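Local coordinates for protein beta-glucosidase (Saccharopolyspora erythraea D, PDB 5M6G) that probably hydrolyses terminal, non-reducing beta-D-glucosyl residues with release of beta-D-glucose, as a two-domain glycoside hydrolase of family 3, at residues S451-S456 / E505-R510; W190-E195 / A230-G235. All blocks are in the same frame, centred on the assembly; numbering follows the deposited sequence.

Contact 1: residues S451-S456 / E505-R510. With MG (magnesium ion), chain C.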
ATOM      1  N   SER A 451      -0.513  -3.098  12.727  1.00 14.03           N
ATOM      2  CA  SER A 451       0.545  -4.082  12.548  1.00 15.64           C
ATOM      3  C   SER A 451       0.819  -4.320  11.063  1.00 15.17           C
ATOM      4  O   SER A 451       0.120  -3.814  10.185  1.00 14.02           O
ATOM      5  CB  SER A 451       0.171  -5.401  13.215  1.00 15.48           C
ATOM      6  OG  SER A 451      -0.905  -5.999  12.520  1.00 14.38           O
ATOM      7  N   TRP A 452       1.856  -5.117  10.795  1.00 11.62           N
ATOM      8  CA  TRP A 452       2.237  -5.451   9.422  1.00 14.91           C
ATOM      9  C   TRP A 452       1.210  -6.372   8.765  1.00 13.93           C
ATOM     10  O   TRP A 452       0.670  -6.069   7.692  1.00 16.63           O
ATOM     11  CB  TRP A 452       3.621  -6.110   9.439  1.00 12.20           C
ATOM     12  CG  TRP A 452       4.065  -6.700   8.141  1.00 16.32           C
ATOM     13  CD1 TRP A 452       3.939  -6.154   6.897  1.00 14.41           C
ATOM     14  CD2 TRP A 452       4.708  -7.968   7.960  1.00 15.84           C
ATOM     15  NE1 TRP A 452       4.473  -7.002   5.953  1.00 17.52           N
ATOM     16  CE2 TRP A 452       4.951  -8.122   6.581  1.00 15.56           C
ATOM     17  CE3 TRP A 452       5.104  -8.987   8.835  1.00 17.43           C
ATOM     18  CZ2 TRP A 452       5.575  -9.254   6.052  1.00 18.62           C
ATOM     19  CZ3 TRP A 452       5.728 -10.109   8.307  1.00 17.64           C
ATOM     20  CH2 TRP A 452       5.954 -10.231   6.930  1.00 15.55           C
ATOM     21  N   GLN A 453       0.941  -7.515   9.386  1.00 13.06           N
ATOM     22  CA  GLN A 453      -0.013  -8.471   8.828  1.00 13.96           C
ATOM     23  C   GLN A 453      -1.462  -8.034   8.990  1.00 16.63           C
ATOM     24  O   GLN A 453      -2.355  -8.668   8.402  1.00 13.14           O
ATOM     25  CB  GLN A 453       0.167  -9.832   9.489  1.00 11.40           C
ATOM     26  CG  GLN A 453       1.439 -10.535   9.112  1.00 11.48           C
ATOM     27  CD  GLN A 453       1.446 -10.911   7.648  1.00 18.53           C
ATOM     28  OE1 GLN A 453       0.486 -11.494   7.140  1.00 14.51           O
ATOM     29  NE2 GLN A 453       2.516 -10.560   6.954  1.00 13.52           N
ATOM     30  N   GLY A 454      -1.718  -6.979   9.763  1.00 12.22           N
ATOM     31  CA  GLY A 454      -3.059  -6.723  10.250  1.00 12.09           C
ATOM     32  C   GLY A 454      -3.446  -7.759  11.295  1.00 12.80           C
ATOM     33  O   GLY A 454      -2.705  -8.686  11.603  1.00 16.07           O
ATOM     34  N   SER A 455      -4.648  -7.588  11.849  1.00 15.20           N
ATOM     35  CA  SER A 455      -5.157  -8.531  12.839  1.00 14.56           C
ATOM     36  C   SER A 455      -6.651  -8.314  12.996  1.00 12.30           C
ATOM     37  O   SER A 455      -7.194  -7.290  12.582  1.00 17.21           O
ATOM     38  CB  SER A 455      -4.456  -8.375  14.187  1.00 17.68           C
ATOM     39  OG  SER A 455      -4.715  -7.101  14.729  1.00 17.79           O
ATOM     40  N   SER A 456      -7.303  -9.286  13.629  1.00 18.70           N
ATOM     41  CA  SER A 456      -8.725  -9.204  13.911  1.00 13.68           C
ATOM     42  C   SER A 456      -8.983  -8.419  15.194  1.00 19.50           C
ATOM     43  O   SER A 456      -8.159  -8.394  16.110  1.00 17.48           O
ATOM     44  CB  SER A 456      -9.322 -10.606  14.030  1.00 15.18           C
ATOM     45  OG  SER A 456      -9.136 -11.339  12.833  1.00 16.69           O
ATOM     46  N   GLU A 505       1.885  -9.581   2.146  1.00 10.69           N
ATOM     47  CA  GLU A 505       3.050 -10.142   1.423  1.00 13.73           C
ATOM     48  C   GLU A 505       2.898 -11.666   1.362  1.00 18.82           C
ATOM     49  O   GLU A 505       1.776 -12.168   1.183  1.00 20.00           O
ATOM     50  CB  GLU A 505       4.349  -9.657   2.055  1.00 16.45           C
ATOM     51  CG  GLU A 505       4.404  -8.152   2.290  1.00 14.04           C
ATOM     52  CD  GLU A 505       5.785  -7.677   2.734  1.00 19.21           C
ATOM     53  OE1 GLU A 505       6.794  -8.223   2.242  1.00 18.85           O
ATOM     54  OE2 GLU A 505       5.854  -6.759   3.578  1.00 19.19           O
ATOM     55  N   PHE A 506       3.998 -12.409   1.527  1.00 16.10           N
ATOM     56  CA  PHE A 506       4.008 -13.844   1.258  1.00 17.36           C
ATOM     57  C   PHE A 506       3.075 -14.615   2.185  1.00 17.97           C
ATOM     58  O   PHE A 506       2.607 -15.700   1.820  1.00 15.95           O
ATOM     59  CB  PHE A 506       5.442 -14.379   1.369  1.00 15.11           C
ATOM     60  CG  PHE A 506       6.130 -13.999   2.655  1.00 16.62           C
ATOM     61  CD1 PHE A 506       6.813 -12.801   2.759  1.00 16.75           C
ATOM     62  CD2 PHE A 506       6.076 -14.840   3.756  1.00 19.73           C
ATOM     63  CE1 PHE A 506       7.438 -12.441   3.945  1.00 25.55           C
ATOM     64  CE2 PHE A 506       6.700 -14.495   4.944  1.00 23.65           C
ATOM     65  CZ  PHE A 506       7.380 -13.295   5.040  1.00 24.17           C
ATOM     66  N   GLU A 507       2.793 -14.088   3.384  1.00 16.78           N
ATOM     67  CA  GLU A 507       1.858 -14.778   4.272  1.00 21.66           C
ATOM     68  C   GLU A 507       0.468 -14.900   3.658  1.00 17.56           C
ATOM     69  O   GLU A 507      -0.321 -15.748   4.090  1.00 19.54           O
ATOM     70  CB  GLU A 507       1.764 -14.061   5.627  1.00 18.23           C
ATOM     71  CG  GLU A 507       3.076 -13.996   6.375  1.00 23.18           C
ATOM     72  CD  GLU A 507       3.438 -15.309   7.041  1.00 41.70           C
ATOM     73  OE1 GLU A 507       2.740 -16.320   6.807  1.00 43.57           O
ATOM     74  OE2 GLU A 507       4.428 -15.336   7.803  1.00 49.92           O
ATOM     75  N   GLY A 508       0.156 -14.092   2.655  1.00 16.72           N
ATOM     76  CA  GLY A 508      -1.124 -14.155   1.994  1.00 13.40           C
ATOM     77  C   GLY A 508      -1.163 -14.933   0.702  1.00 17.23           C
ATOM     78  O   GLY A 508      -2.215 -14.977   0.059  1.00 13.71           O
ATOM     79  N   ASP A 509      -0.051 -15.531   0.279  1.00 16.62           N
ATOM     80  CA  ASP A 509      -0.100 -16.397  -0.893  1.00 14.17           C
ATOM     81  C   ASP A 509      -1.022 -17.580  -0.620  1.00 14.86           C
ATOM     82  O   ASP A 509      -1.029 -18.149   0.476  1.00 15.81           O
ATOM     83  CB  ASP A 509       1.300 -16.900  -1.265  1.00 14.56           C
ATOM     84  CG  ASP A 509       2.213 -15.794  -1.759  1.00 15.79           C
ATOM     85  OD1 ASP A 509       1.734 -14.661  -1.994  1.00 11.89           O
ATOM     86  OD2 ASP A 509       3.417 -16.074  -1.943  1.00 14.89           O
ATOM     87  N   ARG A 510      -1.813 -17.951  -1.621  1.00 16.24           N
ATOM     88  CA  ARG A 510      -2.795 -19.026  -1.482  1.00 14.25           C
ATOM     89  C   ARG A 510      -2.646 -20.026  -2.624  1.00 13.15           C
ATOM     90  O   ARG A 510      -3.532 -20.153  -3.476  1.00 18.29           O
ATOM     91  CB  ARG A 510      -4.212 -18.457  -1.440  1.00 15.48           C
ATOM     92  CG  ARG A 510      -4.507 -17.621  -0.215  1.00 15.72           C
ATOM     93  CD  ARG A 510      -4.484 -18.457   1.063  1.00 14.15           C
ATOM     94  NE  ARG A 510      -4.767 -17.627   2.235  1.00 20.77           N
ATOM     95  CZ  ARG A 510      -3.839 -17.085   3.023  1.00 25.74           C
ATOM     96  NH1 ARG A 510      -2.541 -17.285   2.778  1.00 19.64           N
ATOM     97  NH2 ARG A 510      -4.211 -16.339   4.060  1.00 24.21           N
TER
HETATM   98 MG    MG C 702       4.743 -17.681  -1.532  1.00 19.40          MG
HETATM   99  O   HOH W   1       4.150 -17.599   0.419  1.00 20.59           O
HETATM  100  O   HOH W   2       6.205 -16.211  -1.274  1.00 19.70           O
HETATM  101  O   HOH W   3       3.472 -19.318  -1.750  1.00 16.63           O
HETATM  102  O   HOH W   4       6.113 -19.130  -0.781  1.00 22.73           O

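Contact 2: residues W190-E195 / A230-G235. With SOR (sorbitol), chain L.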
ATOM      1  N   TRP A 190      -1.605 -14.381  -5.312  1.00 14.61           N
ATOM      2  CA  TRP A 190      -0.617 -13.501  -4.698  1.00 15.00           C
ATOM      3  C   TRP A 190      -1.158 -12.848  -3.432  1.00 13.87           C
ATOM      4  O   TRP A 190      -2.264 -12.305  -3.423  1.00 14.93           O
ATOM      5  CB  TRP A 190      -0.214 -12.426  -5.698  1.00 11.98           C
ATOM      6  CG  TRP A 190       0.986 -11.620  -5.307  1.00 15.03           C
ATOM      7  CD1 TRP A 190       2.048 -12.028  -4.539  1.00 11.76           C
ATOM      8  CD2 TRP A 190       1.272 -10.273  -5.703  1.00 15.43           C
ATOM      9  NE1 TRP A 190       2.973 -11.013  -4.434  1.00 14.37           N
ATOM     10  CE2 TRP A 190       2.524  -9.926  -5.141  1.00 13.84           C
ATOM     11  CE3 TRP A 190       0.592  -9.324  -6.482  1.00 11.81           C
ATOM     12  CZ2 TRP A 190       3.107  -8.669  -5.328  1.00 14.07           C
ATOM     13  CZ3 TRP A 190       1.179  -8.066  -6.662  1.00 13.31           C
ATOM     14  CH2 TRP A 190       2.423  -7.758  -6.091  1.00 13.42           C
ATOM     15  N   GLY A 191      -0.356 -12.877  -2.370  1.00 14.63           N
ATOM     16  CA  GLY A 191      -0.739 -12.247  -1.124  1.00 10.31           C
ATOM     17  C   GLY A 191      -0.808 -10.733  -1.166  1.00 14.70           C
ATOM     18  O   GLY A 191      -1.262 -10.129  -0.190  1.00 12.43           O
ATOM     19  N   ARG A 192      -0.365 -10.102  -2.255  1.00 13.54           N
ATOM     20  CA  ARG A 192      -0.453  -8.653  -2.380  1.00 15.80           C
ATOM     21  C   ARG A 192      -1.438  -8.225  -3.462  1.00 14.87           C
ATOM     22  O   ARG A 192      -1.420  -7.065  -3.893  1.00 13.40           O
ATOM     23  CB  ARG A 192       0.935  -8.057  -2.643  1.00 13.09           C
ATOM     24  CG  ARG A 192       2.018  -8.689  -1.795  1.00 17.07           C
ATOM     25  CD  ARG A 192       3.295  -7.848  -1.792  1.00 11.02           C
ATOM     26  NE  ARG A 192       3.148  -6.626  -1.013  1.00 15.40           N
ATOM     27  CZ  ARG A 192       4.175  -5.880  -0.601  1.00 17.73           C
ATOM     28  NH1 ARG A 192       5.417  -6.247  -0.903  1.00 13.13           N
ATOM     29  NH2 ARG A 192       3.966  -4.778   0.114  1.00 14.47           N
ATOM     30  N   THR A 193      -2.302  -9.142  -3.912  1.00 12.63           N
ATOM     31  CA  THR A 193      -3.310  -8.777  -4.899  1.00 13.77           C
ATOM     32  C   THR A 193      -4.111  -7.558  -4.448  1.00 12.91           C
ATOM     33  O   THR A 193      -4.466  -6.702  -5.266  1.00 11.55           O
ATOM     34  CB  THR A 193      -4.237  -9.969  -5.161  1.00 13.49           C
ATOM     35  OG1 THR A 193      -3.477 -11.039  -5.739  1.00 12.13           O
ATOM     36  CG2 THR A 193      -5.376  -9.586  -6.111  1.00 12.69           C
ATOM     37  N   TYR A 194      -4.387  -7.448  -3.144  1.00 10.45           N
ATOM     38  CA  TYR A 194      -5.202  -6.330  -2.675  1.00 12.77           C
ATOM     39  C   TYR A 194      -4.450  -5.013  -2.712  1.00 15.24           C
ATOM     40  O   TYR A 194      -5.080  -3.952  -2.664  1.00 11.06           O
ATOM     41  CB  TYR A 194      -5.722  -6.581  -1.257  1.00 14.34           C
ATOM     42  CG  TYR A 194      -4.704  -6.537  -0.119  1.00 16.09           C
ATOM     43  CD1 TYR A 194      -4.294  -5.325   0.455  1.00 11.61           C
ATOM     44  CD2 TYR A 194      -4.203  -7.707   0.416  1.00 14.67           C
ATOM     45  CE1 TYR A 194      -3.387  -5.305   1.516  1.00 13.69           C
ATOM     46  CE2 TYR A 194      -3.302  -7.695   1.461  1.00 14.12           C
ATOM     47  CZ  TYR A 194      -2.902  -6.496   2.011  1.00 11.99           C
ATOM     48  OH  TYR A 194      -2.014  -6.513   3.059  1.00 16.73           O
ATOM     49  N   GLU A 195      -3.121  -5.050  -2.783  1.00 14.11           N
ATOM     50  CA  GLU A 195      -2.370  -3.812  -2.916  1.00 11.95           C
ATOM     51  C   GLU A 195      -2.319  -3.313  -4.350  1.00 11.74           C
ATOM     52  O   GLU A 195      -1.738  -2.257  -4.606  1.00 11.85           O
ATOM     53  CB  GLU A 195      -0.955  -4.011  -2.377  1.00 14.41           C
ATOM     54  CG  GLU A 195      -0.957  -4.511  -0.943  1.00 16.79           C
ATOM     55  CD  GLU A 195       0.385  -4.338  -0.276  1.00 15.36           C
ATOM     56  OE1 GLU A 195       0.848  -3.182  -0.175  1.00 18.80           O
ATOM     57  OE2 GLU A 195       0.967  -5.359   0.147  1.00 15.17           O
ATOM     58  N   ALA A 230       6.693   4.823  -6.258  1.00 12.14           N
ATOM     59  CA  ALA A 230       6.144   3.817  -7.161  1.00  9.62           C
ATOM     60  C   ALA A 230       6.823   2.484  -6.864  1.00 12.71           C
ATOM     61  O   ALA A 230       8.054   2.385  -6.921  1.00 12.88           O
ATOM     62  CB  ALA A 230       6.333   4.227  -8.620  1.00 13.93           C
ATOM     63  N   LYS A 231       6.031   1.464  -6.526  1.00 14.30           N
ATOM     64  CA  LYS A 231       6.576   0.146  -6.186  1.00 11.85           C
ATOM     65  C   LYS A 231       5.681  -0.980  -6.733  1.00 11.98           C
ATOM     66  O   LYS A 231       4.508  -0.749  -7.020  1.00 13.07           O
ATOM     67  CB  LYS A 231       6.729   0.004  -4.663  1.00 10.80           C
ATOM     68  CG  LYS A 231       5.417  -0.133  -3.891  1.00 13.93           C
ATOM     69  CD  LYS A 231       5.646  -0.049  -2.367  1.00 11.51           C
ATOM     70  CE  LYS A 231       4.376  -0.485  -1.591  1.00 14.49           C
ATOM     71  NZ  LYS A 231       4.615  -0.479  -0.109  1.00 13.98           N
ATOM     72  N   HIS A 232       6.206  -2.195  -6.882  1.00 12.14           N
ATOM     73  CA  HIS A 232       7.624  -2.515  -6.791  1.00 10.62           C
ATOM     74  C   HIS A 232       8.159  -2.771  -8.206  1.00 11.99           C
ATOM     75  O   HIS A 232       7.609  -3.582  -8.958  1.00 16.54           O
ATOM     76  CB  HIS A 232       7.861  -3.741  -5.913  1.00 13.00           C
ATOM     77  CG  HIS A 232       7.142  -3.700  -4.600  1.00 15.52           C
ATOM     78  ND1 HIS A 232       5.806  -4.017  -4.470  1.00 14.72           N
ATOM     79  CD2 HIS A 232       7.578  -3.393  -3.353  1.00 17.58           C
ATOM     80  CE1 HIS A 232       5.446  -3.897  -3.203  1.00 18.71           C
ATOM     81  NE2 HIS A 232       6.504  -3.525  -2.504  1.00 18.92           N
ATOM     82  N   TYR A 233       9.240  -2.079  -8.551  1.00 13.43           N
ATOM     83  CA  TYR A 233       9.826  -2.114  -9.886  1.00  9.85           C
ATOM     84  C   TYR A 233      10.670  -3.368 -10.107  1.00 12.04           C
ATOM     85  O   TYR A 233      11.646  -3.558  -9.387  1.00 11.41           O
ATOM     86  CB  TYR A 233      10.699  -0.852 -10.081  1.00 10.74           C
ATOM     87  CG  TYR A 233      11.262  -0.724 -11.476  1.00 12.58           C
ATOM     88  CD1 TYR A 233      10.536  -0.091 -12.475  1.00 14.87           C
ATOM     89  CD2 TYR A 233      12.504  -1.260 -11.802  1.00  9.28           C
ATOM     90  CE1 TYR A 233      11.029   0.005 -13.774  1.00 13.70           C
ATOM     91  CE2 TYR A 233      13.008  -1.173 -13.107  1.00 10.27           C
ATOM     92  CZ  TYR A 233      12.261  -0.532 -14.080  1.00 13.97           C
ATOM     93  OH  TYR A 233      12.718  -0.413 -15.371  1.00 15.02           O
ATOM     94  N   VAL A 234      10.334  -4.236 -11.072  1.00 12.95           N
ATOM     95  CA  VAL A 234       9.126  -4.172 -11.896  1.00 10.35           C
ATOM     96  C   VAL A 234       8.682  -5.610 -12.149  1.00 13.56           C
ATOM     97  O   VAL A 234       9.511  -6.519 -12.218  1.00 14.63           O
ATOM     98  CB  VAL A 234       9.355  -3.394 -13.230  1.00 17.55           C
ATOM     99  CG1 VAL A 234      10.542  -3.965 -14.011  1.00 10.99           C
ATOM    100  CG2 VAL A 234       8.083  -3.374 -14.096  1.00 12.43           C
ATOM    101  N   GLY A 235       7.372  -5.819 -12.259  1.00 16.98           N
ATOM    102  CA  GLY A 235       6.829  -7.143 -12.502  1.00 16.51           C
ATOM    103  C   GLY A 235       6.403  -7.903 -11.269  1.00 18.02           C
ATOM    104  O   GLY A 235       6.212  -9.122 -11.350  1.00 16.33           O
TER
HETATM  105  C1  SOR L 711       7.046  -3.058   0.542  1.00 25.88           C
HETATM  106  C2  SOR L 711       7.121  -2.355   1.886  1.00 38.96           C
HETATM  107  C3  SOR L 711       8.086  -3.119   2.789  1.00 43.25           C
HETATM  108  C4  SOR L 711       7.939  -2.684   4.244  1.00 31.59           C
HETATM  109  C5  SOR L 711       8.428  -3.742   5.238  1.00 40.79           C
HETATM  110  C6  SOR L 711       7.910  -3.367   6.623  1.00 25.74           C
HETATM  111  O1  SOR L 711       5.835  -2.756  -0.107  1.00 22.27           O
HETATM  112  O2  SOR L 711       7.569  -1.023   1.705  1.00 26.60           O
HETATM  113  O3  SOR L 711       9.395  -2.868   2.348  1.00 35.74           O
HETATM  114  O4  SOR L 711       8.642  -1.476   4.455  1.00 40.21           O
HETATM  115  O5  SOR L 711       7.993  -5.049   4.884  1.00 37.75           O
HETATM  116  O6  SOR L 711       7.977  -4.477   7.493  1.00 35.41           O
HETATM  117  O   HOH W   5       2.771  -2.074   1.024  1.00 17.88           O

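Contact 1: residues S451-S456 / E505-R510
Trp452 and the buried Glu505 make the tight end of this contact. The indole nitrogen NE1 donates to Glu505 OE2 at 2.8 Å, and the bond is bent, with an N-H...O angle of 137°. It reaches the oxygen from above the carboxylate plane, and the oxygen in turn sits at the indole edge, tilted from the ring plane. Carboxylate and indole stand 77° apart, so the glutamate offers its end to the indole rim and does not stack on it. The indole is carried over to the glutamate because CG lies anti to the backbone N (chi1 171°).

Both loops belong to the C-terminal domain of this family 3 enzyme, and Glu505 brings the contact to the sorbitol pocket. There it makes a weak hydrogen bond to the sugar alcohol, and Trp448, another pocket residue, meets Trp452 edge-to-face.

The solvent side is looser. Phe506 and Glu507 lie in a short 3-10 turn and are exposed. Farther along the indole rim, Trp452 CH2 meets Phe506 CZ at 3.9 Å, the two rings lying obliquely with centroids 6.0 Å apart. Gln453 runs across Glu507, with OE1 3.2 Å from Glu507 CB and NE2 3.5 Å from Glu507 CG; the amide oxygen accepts a hydrogen bond from Ala504 N. Beyond that turn Asp509 OD2 binds a magnesium ion at 2.1 Å; four waters and Asp243 complete the shell, and one of those waters donates to Phe506 O at 2.8 Å.

Contact 2: residues W190-E195 / A230-G235
The guanidinium of Arg192 has the imidazole of His232 over one face, CE1 standing 3.2 Å above the plane and offset toward the rim, the two planes 49° apart. At its edge lie Glu195 OE2 and the sorbitol. The histidine has Lys231 CG over the centre of one face, and its own edge meets the sorbitol too.

All three basic side chains converge on sorbitol O1: Arg192 NH2 donates at 2.8 Å, Lys231 NZ at 2.6 Å, and His232 NE2 shares a 2.6 Å hydrogen bond with it. Lys231 reaches the hydroxyl through a chain extended beyond CG. Along another edge of the guanidinium, NE and NH2 grip Glu195 OE2 side-on, NE at 2.8 Å in a salt bridge, which helps fix the group's rotation; Trp448 NE1 donates to the same oxygen. A water bridges Glu195 OE1 and Lys231 NZ. Replacing Arg192 by an alanine would probably cost O1 one of its three hydrogen-bond partners here, deprive Glu195 of its salt-bridge partner and take away the flat group over which His232 CE1 sits.

The three line the sorbitol pocket on the side of the N-terminal TIM-barrel domain; Glu505 and Trp448 come from the other domain. A cis peptide joins Lys231 to His232, where the chain turns a corner; strand 229-233 lies beside strand 273-276, whose Met275 touches both residues, while helices 261-268 and 290-300 pack against Ala230, Tyr233 and Val234.

In the fold
From the N terminus, the chain first forms the barrel domain, where strand 176-177 leads into loop 190-195. Contact 2 closes the next loop, with helices 201-206 and 209-215, when strand 229-233 returns to the same pocket. It is complete before contact 1 opens, so the two follow in series, neither nesting nor crossing. Contact 1 then closes a loop within the C-terminal domain, joining 451-456 to the segment after strand 493-499. In space the two meet across the domain boundary: Asp509 OD1 lies 2.8 Å from Gly191 N, probably a hydrogen bond, and Glu505 CA packs on Arg192 CG, tying both domains together beside the sorbitol.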